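Local coordinates for probable molybdopterin-guanine dinucleotide biosynthesis protein A (Aquifex aeolicus, PDB 2E8B) that probably transfers GMP from GTP to the molybdopterin cofactor, with magnesium, to make molybdopterin guanine dinucleotide, at residues C17-S25 with I59-F67; L92-L103 with L137-L146. One frame throughout, in Å; residues are numbered along the deposited sequence.

Contact 1: residues C17-S25 with I59-F67; sequences CYVLAGGKS and IVAKDREKF
Ile59 lies beside Val19 at the parallel pairing of strands 16-22 and 56-61, the two strands of a beta-alpha-beta unit in the GT-A-like nucleotidyltransferase fold. CG1 stands anti to the carbonyl carbon (chi1 -60°), and the turn at chi2 then brings CD1 to 3.7 Å from Val19 CB. The other branch, CG2, meets Ala21 CB. Helix 32-51 packs on this face through Ile43 and Tyr47. With an alanine here, the contacts to Val19 and Tyr47 would be lost, which would probably leave a gap between the strand and helix 32-51.

Val60 carries the strand pairing. Its N donates to Val19 O (2.8 Å, nearly straight at 172°), and its O accepts from Ala21 N (2.8 Å). Its side chain is on the opposite face, alongside Leu20, with CB 3.7 Å from Leu20 CD2. Ala61 CB touches Ala21 CB.

Beyond the strand, Lys62 runs its aliphatic chain past Gly23, with CD 3.7 Å from Gly23 CA. The bent end of Lys62 forms a salt bridge with Asp77, which is predicted to bind GTP, and also bonds to Glu81 O. Leu20, Ala21 and Gly22 are themselves predicted to bind GTP, so the contact probably shapes the nucleotide site. Lys66 NZ reaches a water that also binds Ala21 O. Phe67 turns one ring face to Ala21, whose CB sits 3.9 Å from the ring centroid in a CH-pi contact, closest to CZ.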
loop_
_atom_site.group_PDB
_atom_site.type_symbol
_atom_site.label_atom_id
_atom_site.label_comp_id
_atom_site.label_asym_id
_atom_site.label_seq_id
_atom_site.Cartn_x
_atom_site.Cartn_y
_atom_site.Cartn_z
ATOM N N CYS A 17 -2.862 -8.733 -1.321
ATOM C CA CYS A 17 -2.199 -7.447 -1.163
ATOM C C CYS A 17 -2.642 -6.467 -2.241
ATOM O O CYS A 17 -2.843 -6.845 -3.399
ATOM C CB CYS A 17 -0.681 -7.637 -1.239
ATOM S SG CYS A 17 0.342 -6.136 -1.135
ATOM N N TYR A 18 -2.779 -5.204 -1.853
ATOM C CA TYR A 18 -3.173 -4.151 -2.774
ATOM C C TYR A 18 -2.031 -3.163 -2.899
ATOM O O TYR A 18 -1.592 -2.593 -1.909
ATOM C CB TYR A 18 -4.416 -3.441 -2.253
ATOM C CG TYR A 18 -5.626 -4.322 -2.299
ATOM C CD1 TYR A 18 -5.902 -5.198 -1.257
ATOM C CD2 TYR A 18 -6.458 -4.335 -3.418
ATOM C CE1 TYR A 18 -6.971 -6.075 -1.322
ATOM C CE2 TYR A 18 -7.538 -5.208 -3.498
ATOM C CZ TYR A 18 -7.784 -6.076 -2.444
ATOM O OH TYR A 18 -8.838 -6.945 -2.504
ATOM N N VAL A 19 -1.538 -2.992 -4.122
ATOM C CA VAL A 19 -0.451 -2.065 -4.391
ATOM C C VAL A 19 -1.093 -0.785 -4.898
ATOM O O VAL A 19 -1.758 -0.783 -5.937
ATOM C CB VAL A 19 0.513 -2.631 -5.456
ATOM C CG1 VAL A 19 1.572 -1.600 -5.804
ATOM C CG2 VAL A 19 1.161 -3.906 -4.941
ATOM N N LEU A 20 -0.903 0.300 -4.155
ATOM C CA LEU A 20 -1.493 1.588 -4.505
ATOM C C LEU A 20 -0.673 2.356 -5.536
ATOM O O LEU A 20 0.447 2.775 -5.261
ATOM C CB LEU A 20 -1.675 2.435 -3.239
ATOM C CG LEU A 20 -2.413 1.738 -2.093
ATOM C CD1 LEU A 20 -2.613 2.703 -0.929
ATOM C CD2 LEU A 20 -3.762 1.236 -2.589
ATOM N N ALA A 21 -1.251 2.545 -6.721
ATOM C CA ALA A 21 -0.583 3.253 -7.811
ATOM C C ALA A 21 -0.973 4.725 -7.926
ATOM O O ALA A 21 -0.310 5.486 -8.631
ATOM C CB ALA A 21 -0.857 2.547 -9.128
ATOM N N GLY A 22 -2.057 5.113 -7.259
ATOM C CA GLY A 22 -2.506 6.498 -7.288
ATOM C C GLY A 22 -3.210 6.999 -8.544
ATOM O O GLY A 22 -3.717 6.237 -9.362
ATOM N N GLY A 23 -3.250 8.316 -8.696
ATOM C CA GLY A 23 -3.899 8.888 -9.858
ATOM C C GLY A 23 -2.879 9.495 -10.792
ATOM O O GLY A 23 -1.900 8.848 -11.170
ATOM N N LYS A 24 -3.105 10.747 -11.169
ATOM C CA LYS A 24 -2.190 11.443 -12.056
ATOM C C LYS A 24 -0.927 11.803 -11.282
ATOM O O LYS A 24 -0.960 11.961 -10.062
ATOM C CB LYS A 24 -2.856 12.707 -12.609
ATOM C CG LYS A 24 -4.083 12.424 -13.471
ATOM C CD LYS A 24 -4.720 13.706 -13.996
ATOM C CE LYS A 24 -5.282 14.558 -12.866
ATOM N NZ LYS A 24 -5.911 15.814 -13.371
ATOM N N SER A 25 0.187 11.919 -11.996
ATOM C CA SER A 25 1.462 12.257 -11.373
ATOM C C SER A 25 1.338 13.542 -10.562
ATOM O O SER A 25 0.671 14.487 -10.982
ATOM C CB SER A 25 2.535 12.433 -12.448
ATOM O OG SER A 25 2.575 11.309 -13.311
ATOM N N ILE A 59 -3.507 -4.141 -8.277
ATOM C CA ILE A 59 -2.989 -2.790 -8.411
ATOM C C ILE A 59 -4.196 -1.867 -8.319
ATOM O O ILE A 59 -5.182 -2.057 -9.030
ATOM C CB ILE A 59 -2.321 -2.571 -9.782
ATOM C CG1 ILE A 59 -1.158 -3.547 -9.966
ATOM C CG2 ILE A 59 -1.871 -1.125 -9.906
ATOM C CD1 ILE A 59 0.011 -3.316 -9.026
ATOM N N VAL A 60 -4.137 -0.889 -7.424
ATOM C CA VAL A 60 -5.232 0.056 -7.295
ATOM C C VAL A 60 -4.825 1.294 -8.085
ATOM O O VAL A 60 -3.828 1.941 -7.764
ATOM C CB VAL A 60 -5.477 0.446 -5.826
ATOM C CG1 VAL A 60 -6.534 1.541 -5.753
ATOM C CG2 VAL A 60 -5.917 -0.775 -5.024
ATOM N N ALA A 61 -5.585 1.613 -9.129
ATOM C CA ALA A 61 -5.272 2.772 -9.958
ATOM C C ALA A 61 -6.528 3.372 -10.577
ATOM O O ALA A 61 -7.560 2.709 -10.667
ATOM C CB ALA A 61 -4.298 2.374 -11.054
ATOM N N LYS A 62 -6.433 4.629 -11.005
ATOM C CA LYS A 62 -7.568 5.320 -11.625
ATOM C C LYS A 62 -7.651 5.047 -13.126
ATOM O O LYS A 62 -8.676 5.311 -13.763
ATOM C CB LYS A 62 -7.463 6.839 -11.403
ATOM C CG LYS A 62 -7.484 7.288 -9.946
ATOM C CD LYS A 62 -7.556 8.800 -9.854
ATOM C CE LYS A 62 -7.487 9.283 -8.412
ATOM N NZ LYS A 62 -8.652 8.816 -7.605
ATOM N N ASP A 63 -6.568 4.520 -13.693
ATOM C CA ASP A 63 -6.514 4.230 -15.125
ATOM C C ASP A 63 -5.940 2.834 -15.362
ATOM O O ASP A 63 -4.762 2.587 -15.106
ATOM C CB ASP A 63 -5.644 5.276 -15.825
ATOM C CG ASP A 63 -5.795 5.251 -17.333
ATOM O OD1 ASP A 63 -5.736 4.156 -17.923
ATOM O OD2 ASP A 63 -5.964 6.332 -17.931
ATOM N N ARG A 64 -6.771 1.925 -15.859
ATOM C CA ARG A 64 -6.335 0.556 -16.107
ATOM C C ARG A 64 -5.268 0.421 -17.199
ATOM O O ARG A 64 -4.262 -0.262 -17.004
ATOM C CB ARG A 64 -7.544 -0.327 -16.446
ATOM C CG ARG A 64 -7.188 -1.780 -16.714
ATOM C CD ARG A 64 -8.415 -2.685 -16.758
ATOM N NE ARG A 64 -8.978 -2.933 -15.430
ATOM C CZ ARG A 64 -10.134 -2.435 -14.998
ATOM N NH1 ARG A 64 -10.862 -1.657 -15.788
ATOM N NH2 ARG A 64 -10.567 -2.721 -13.778
ATOM N N GLU A 65 -5.471 1.068 -18.341
ATOM C CA GLU A 65 -4.493 0.968 -19.426
ATOM C C GLU A 65 -3.134 1.557 -19.060
ATOM O O GLU A 65 -2.105 1.146 -19.597
ATOM C CB GLU A 65 -5.031 1.641 -20.692
ATOM C CG GLU A 65 -6.014 0.776 -21.461
ATOM C CD GLU A 65 -5.396 -0.542 -21.900
ATOM O OE1 GLU A 65 -4.365 -0.508 -22.605
ATOM O OE2 GLU A 65 -5.941 -1.609 -21.541
ATOM N N LYS A 66 -3.137 2.515 -18.142
ATOM C CA LYS A 66 -1.913 3.161 -17.696
ATOM C C LYS A 66 -0.982 2.154 -17.023
ATOM O O LYS A 66 0.226 2.368 -16.958
ATOM C CB LYS A 66 -2.258 4.294 -16.723
ATOM C CG LYS A 66 -1.065 5.031 -16.132
ATOM C CD LYS A 66 -1.538 6.219 -15.303
ATOM C CE LYS A 66 -0.379 7.047 -14.772
ATOM N NZ LYS A 66 0.442 6.315 -13.774
ATOM N N PHE A 67 -1.548 1.053 -16.533
ATOM C CA PHE A 67 -0.759 0.028 -15.858
ATOM C C PHE A 67 -0.830 -1.347 -16.507
ATOM O O PHE A 67 -0.565 -2.366 -15.865
ATOM C CB PHE A 67 -1.176 -0.053 -14.387
ATOM C CG PHE A 67 -0.835 1.178 -13.616
ATOM C CD1 PHE A 67 0.459 1.384 -13.152
ATOM C CD2 PHE A 67 -1.784 2.177 -13.429
ATOM C CE1 PHE A 67 0.810 2.569 -12.518
ATOM C CE2 PHE A 67 -1.444 3.370 -12.796
ATOM C CZ PHE A 67 -0.144 3.568 -12.341
HETATM O O HOH W 1 -1.332 6.334 -11.019
HETATM O O HOH W 2 -4.002 5.947 -12.465
HETATM O O HOH W 3 -3.963 3.968 -5.281
#

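Contact 2: residues L92-L103 with L137-L146; sequences LKHAKEENVFVL and LVGVYSKKLL
Lys143 sends its ammonium group to the C-terminal end of helix 84-94, where backbone carbonyls gather around it. NZ donates to Leu92 O at 2.6 Å, in the carbonyl plane, and to Ala95 O at 3.1 Å; a bond to Lys93 O is weak. The chain leaves with CG anti to the backbone N (chi1 -169°) and bends only at its last torsion, which turns NZ in among the carbonyls. The positive charge probably suits the negative end of the helix dipole.

Glu98 forms the second polar cluster. Its OE2 takes the Ser142 hydroxyl at 2.7 Å, nearly along the C-O bond, and uses its syn lone pair for Lys144 N. These two donors would fix the carboxylate's rotation. The extended Lys144 side chain crosses that of Glu98 at about a right angle. One water links Ser142 OG and Asn99 OD1.

Backbone bonds join strands 99-103 and 140-142 as an antiparallel pair within the central mixed sheet of the GT-A-like fold. Val100 and Tyr141 bond to each other in both directions, and so do Val102 and Gly139. Lys143 N continues the pattern to Glu98 O at 2.8 Å.

Side-chain packing occupies both faces. On one, Phe101 CD2 meets Val140 CG2 at 3.5 Å. Phe101 also lays one ring face against the Gly139 backbone, with a CH-pi contact from CA and the carbonyl O over the ring centre. On the other, Val102 CG2 reaches Tyr141 CD1 at 3.7 Å. Leu92 crosses Tyr141 at about a right angle, CD2 4.0 Å from Tyr141 CB, and its CB touches Leu146 CD1.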
loop_
_atom_site.group_PDB
_atom_site.type_symbol
_atom_site.label_atom_id
_atom_site.label_comp_id
_atom_site.label_asym_id
_atom_site.label_seq_id
_atom_site.Cartn_x
_atom_site.Cartn_y
_atom_site.Cartn_z
ATOM N N LEU A 92 -10.072 -1.783 0.384
ATOM C CA LEU A 92 -10.904 -2.459 1.375
ATOM C C LEU A 92 -12.289 -2.825 0.861
ATOM O O LEU A 92 -12.872 -3.825 1.285
ATOM C CB LEU A 92 -11.003 -1.607 2.635
ATOM C CG LEU A 92 -9.657 -1.457 3.348
ATOM C CD1 LEU A 92 -9.805 -0.542 4.542
ATOM C CD2 LEU A 92 -9.145 -2.827 3.778
ATOM N N LYS A 93 -12.811 -2.020 -0.057
ATOM C CA LYS A 93 -14.117 -2.288 -0.646
ATOM C C LYS A 93 -14.029 -3.578 -1.470
ATOM O O LYS A 93 -14.952 -4.396 -1.477
ATOM C CB LYS A 93 -14.513 -1.110 -1.541
ATOM C CG LYS A 93 -15.823 -1.253 -2.292
ATOM C CD LYS A 93 -16.040 -0.015 -3.156
ATOM C CE LYS A 93 -17.301 -0.108 -3.991
ATOM N NZ LYS A 93 -17.477 1.131 -4.796
ATOM N N HIS A 94 -12.897 -3.758 -2.145
ATOM C CA HIS A 94 -12.666 -4.926 -2.985
ATOM C C HIS A 94 -12.266 -6.164 -2.188
ATOM O O HIS A 94 -12.543 -7.284 -2.603
ATOM C CB HIS A 94 -11.565 -4.617 -4.007
ATOM C CG HIS A 94 -11.247 -5.757 -4.923
ATOM N ND1 HIS A 94 -11.989 -6.042 -6.048
ATOM C CD2 HIS A 94 -10.260 -6.684 -4.881
ATOM C CE1 HIS A 94 -11.473 -7.092 -6.663
ATOM N NE2 HIS A 94 -10.422 -7.500 -5.973
ATOM N N ALA A 95 -11.611 -5.953 -1.048
ATOM C CA ALA A 95 -11.131 -7.048 -0.201
ATOM C C ALA A 95 -12.079 -8.243 -0.103
ATOM O O ALA A 95 -13.271 -8.077 0.139
ATOM C CB ALA A 95 -10.824 -6.520 1.192
ATOM N N LYS A 96 -11.533 -9.443 -0.292
ATOM C CA LYS A 96 -12.318 -10.672 -0.214
ATOM C C LYS A 96 -12.040 -11.410 1.094
ATOM O O LYS A 96 -12.696 -12.405 1.407
ATOM C CB LYS A 96 -11.994 -11.588 -1.397
ATOM C CG LYS A 96 -12.094 -10.916 -2.760
ATOM C CD LYS A 96 -13.433 -10.222 -2.966
ATOM C CE LYS A 96 -13.480 -9.524 -4.320
ATOM N NZ LYS A 96 -14.649 -8.609 -4.438
ATOM N N GLU A 97 -11.054 -10.926 1.846
ATOM C CA GLU A 97 -10.702 -11.519 3.132
ATOM C C GLU A 97 -10.808 -10.422 4.192
ATOM O O GLU A 97 -10.834 -9.239 3.857
ATOM C CB GLU A 97 -9.281 -12.090 3.098
ATOM C CG GLU A 97 -9.064 -13.186 2.058
ATOM C CD GLU A 97 -7.754 -13.929 2.259
ATOM O OE1 GLU A 97 -6.705 -13.267 2.392
ATOM O OE2 GLU A 97 -7.769 -15.179 2.280
ATOM N N GLU A 98 -10.862 -10.813 5.461
ATOM C CA GLU A 98 -11.003 -9.855 6.559
ATOM C C GLU A 98 -9.824 -8.905 6.755
ATOM O O GLU A 98 -10.007 -7.759 7.172
ATOM C CB GLU A 98 -11.273 -10.598 7.870
ATOM C CG GLU A 98 -11.421 -9.683 9.076
ATOM C CD GLU A 98 -12.506 -8.639 8.884
ATOM O OE1 GLU A 98 -13.673 -9.026 8.666
ATOM O OE2 GLU A 98 -12.191 -7.431 8.952
ATOM N N ASN A 99 -8.619 -9.382 6.472
ATOM C CA ASN A 99 -7.425 -8.560 6.617
ATOM C C ASN A 99 -6.621 -8.632 5.326
ATOM O O ASN A 99 -6.377 -9.719 4.802
ATOM C CB ASN A 99 -6.580 -9.062 7.790
ATOM C CG ASN A 99 -7.332 -9.026 9.102
ATOM O OD1 ASN A 99 -7.756 -7.964 9.558
ATOM N ND2 ASN A 99 -7.506 -10.192 9.719
ATOM N N VAL A 100 -6.221 -7.476 4.806
ATOM C CA VAL A 100 -5.451 -7.444 3.574
ATOM C C VAL A 100 -4.233 -6.548 3.724
ATOM O O VAL A 100 -4.220 -5.628 4.548
ATOM C CB VAL A 100 -6.306 -6.937 2.383
ATOM C CG1 VAL A 100 -7.527 -7.838 2.197
ATOM C CG2 VAL A 100 -6.729 -5.494 2.613
ATOM N N PHE A 101 -3.195 -6.832 2.943
ATOM C CA PHE A 101 -1.996 -6.018 3.004
ATOM C C PHE A 101 -2.137 -4.841 2.047
ATOM O O PHE A 101 -2.783 -4.946 0.998
ATOM C CB PHE A 101 -0.753 -6.833 2.636
ATOM C CG PHE A 101 0.506 -6.297 3.249
ATOM C CD1 PHE A 101 1.227 -5.289 2.622
ATOM C CD2 PHE A 101 0.933 -6.752 4.494
ATOM C CE1 PHE A 101 2.354 -4.734 3.228
ATOM C CE2 PHE A 101 2.058 -6.203 5.109
ATOM C CZ PHE A 101 2.769 -5.189 4.472
ATOM N N VAL A 102 -1.547 -3.714 2.431
ATOM C CA VAL A 102 -1.572 -2.501 1.624
ATOM C C VAL A 102 -0.121 -2.085 1.458
ATOM O O VAL A 102 0.631 -2.007 2.433
ATOM C CB VAL A 102 -2.368 -1.380 2.319
ATOM C CG1 VAL A 102 -2.248 -0.084 1.525
ATOM C CG2 VAL A 102 -3.832 -1.785 2.434
ATOM N N LEU A 103 0.269 -1.817 0.218
ATOM C CA LEU A 103 1.647 -1.475 -0.082
ATOM C C LEU A 103 1.704 -0.360 -1.117
ATOM O O LEU A 103 1.189 -0.508 -2.223
ATOM C CB LEU A 103 2.343 -2.738 -0.607
ATOM C CG LEU A 103 3.853 -2.836 -0.795
ATOM C CD1 LEU A 103 4.569 -2.565 0.521
ATOM C CD2 LEU A 103 4.189 -4.242 -1.295
ATOM N N LEU A 137 0.907 3.497 4.441
ATOM C CA LEU A 137 0.618 2.639 3.297
ATOM C C LEU A 137 1.489 1.393 3.188
ATOM O O LEU A 137 1.717 0.883 2.088
ATOM C CB LEU A 137 0.692 3.450 2.001
ATOM C CG LEU A 137 -0.215 4.691 1.988
ATOM C CD1 LEU A 137 -0.080 5.426 0.654
ATOM C CD2 LEU A 137 -1.661 4.274 2.217
ATOM N N VAL A 138 1.994 0.928 4.329
ATOM C CA VAL A 138 2.780 -0.301 4.398
ATOM C C VAL A 138 2.278 -1.029 5.639
ATOM O O VAL A 138 2.755 -0.808 6.755
ATOM C CB VAL A 138 4.303 -0.052 4.532
ATOM C CG1 VAL A 138 5.033 -1.387 4.671
ATOM C CG2 VAL A 138 4.829 0.692 3.305
ATOM N N GLY A 139 1.277 -1.877 5.447
ATOM C CA GLY A 139 0.738 -2.596 6.581
ATOM C C GLY A 139 -0.476 -3.434 6.258
ATOM O O GLY A 139 -0.859 -3.593 5.099
ATOM N N VAL A 140 -1.084 -3.973 7.308
ATOM C CA VAL A 140 -2.268 -4.798 7.168
ATOM C C VAL A 140 -3.448 -4.014 7.704
ATOM O O VAL A 140 -3.396 -3.485 8.817
ATOM C CB VAL A 140 -2.130 -6.116 7.956
ATOM C CG1 VAL A 140 -3.393 -6.965 7.796
ATOM C CG2 VAL A 140 -0.919 -6.887 7.448
ATOM N N TYR A 141 -4.496 -3.935 6.891
ATOM C CA TYR A 141 -5.724 -3.227 7.244
ATOM C C TYR A 141 -6.898 -4.188 7.269
ATOM O O TYR A 141 -6.976 -5.102 6.446
ATOM C CB TYR A 141 -6.039 -2.131 6.223
ATOM C CG TYR A 141 -5.247 -0.861 6.404
ATOM C CD1 TYR A 141 -3.908 -0.779 6.013
ATOM C CD2 TYR A 141 -5.836 0.261 6.982
ATOM C CE1 TYR A 141 -3.173 0.399 6.196
ATOM C CE2 TYR A 141 -5.115 1.437 7.172
ATOM C CZ TYR A 141 -3.790 1.500 6.780
ATOM O OH TYR A 141 -3.094 2.663 7.003
ATOM N N SER A 142 -7.816 -3.959 8.204
ATOM C CA SER A 142 -9.011 -4.782 8.350
ATOM C C SER A 142 -10.174 -4.231 7.534
ATOM O O SER A 142 -10.419 -3.027 7.510
ATOM C CB SER A 142 -9.427 -4.852 9.821
ATOM O OG SER A 142 -10.686 -5.488 9.959
ATOM N N LYS A 143 -10.902 -5.123 6.871
ATOM C CA LYS A 143 -12.041 -4.713 6.065
ATOM C C LYS A 143 -13.114 -4.087 6.957
ATOM O O LYS A 143 -13.938 -3.298 6.495
ATOM C CB LYS A 143 -12.620 -5.923 5.326
ATOM C CG LYS A 143 -13.642 -5.567 4.266
ATOM C CD LYS A 143 -14.204 -6.813 3.608
ATOM C CE LYS A 143 -15.268 -6.455 2.584
ATOM N NZ LYS A 143 -14.707 -5.686 1.440
ATOM N N LYS A 144 -13.091 -4.440 8.239
ATOM C CA LYS A 144 -14.062 -3.922 9.197
ATOM C C LYS A 144 -13.960 -2.413 9.361
ATOM O O LYS A 144 -14.836 -1.784 9.950
ATOM C CB LYS A 144 -13.883 -4.610 10.554
ATOM C CG LYS A 144 -14.236 -6.093 10.537
ATOM C CD LYS A 144 -14.079 -6.740 11.908
ATOM C CE LYS A 144 -14.452 -8.217 11.859
ATOM N NZ LYS A 144 -14.365 -8.873 13.193
ATOM N N LEU A 145 -12.889 -1.834 8.831
ATOM C CA LEU A 145 -12.673 -0.394 8.914
ATOM C C LEU A 145 -13.405 0.355 7.801
ATOM O O LEU A 145 -13.498 1.582 7.825
ATOM C CB LEU A 145 -11.181 -0.095 8.806
ATOM C CG LEU A 145 -10.281 -0.741 9.852
ATOM C CD1 LEU A 145 -8.842 -0.562 9.436
ATOM C CD2 LEU A 145 -10.537 -0.121 11.215
ATOM N N LEU A 146 -13.922 -0.387 6.828
ATOM C CA LEU A 146 -14.615 0.219 5.695
ATOM C C LEU A 146 -15.671 1.257 6.078
ATOM O O LEU A 146 -15.688 2.354 5.526
ATOM C CB LEU A 146 -15.244 -0.871 4.824
ATOM C CG LEU A 146 -15.729 -0.429 3.445
ATOM C CD1 LEU A 146 -14.621 0.312 2.704
ATOM C CD2 LEU A 146 -16.166 -1.651 2.662
HETATM O O HOH W 4 -9.855 -7.714 11.206
#

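From the N terminus, the chain runs through strand 16-22 and helix 32-51 before strand 56-61 returns beside the first strand. Contact 1 closes this parallel crossover. The chain continues through strand 74-76 into helix 84-94, at whose end contact 2 opens, and on into strand 99-104. Helix 112-120 and the hairpin of strands 126-130 and 134-135 follow, and strand 140-142 closes that second loop. The centres of contact 1 and contact 2 are about 16 Å apart, and the two are in series, neither nested nor crossed. Strand 16-22 lies between 56-61 and 99-104, so its backbone joins the two contacts: Tyr18 probably bonds to both Phe101 and Leu103. Together they tie the parallel strands to the antiparallel part of one sheet.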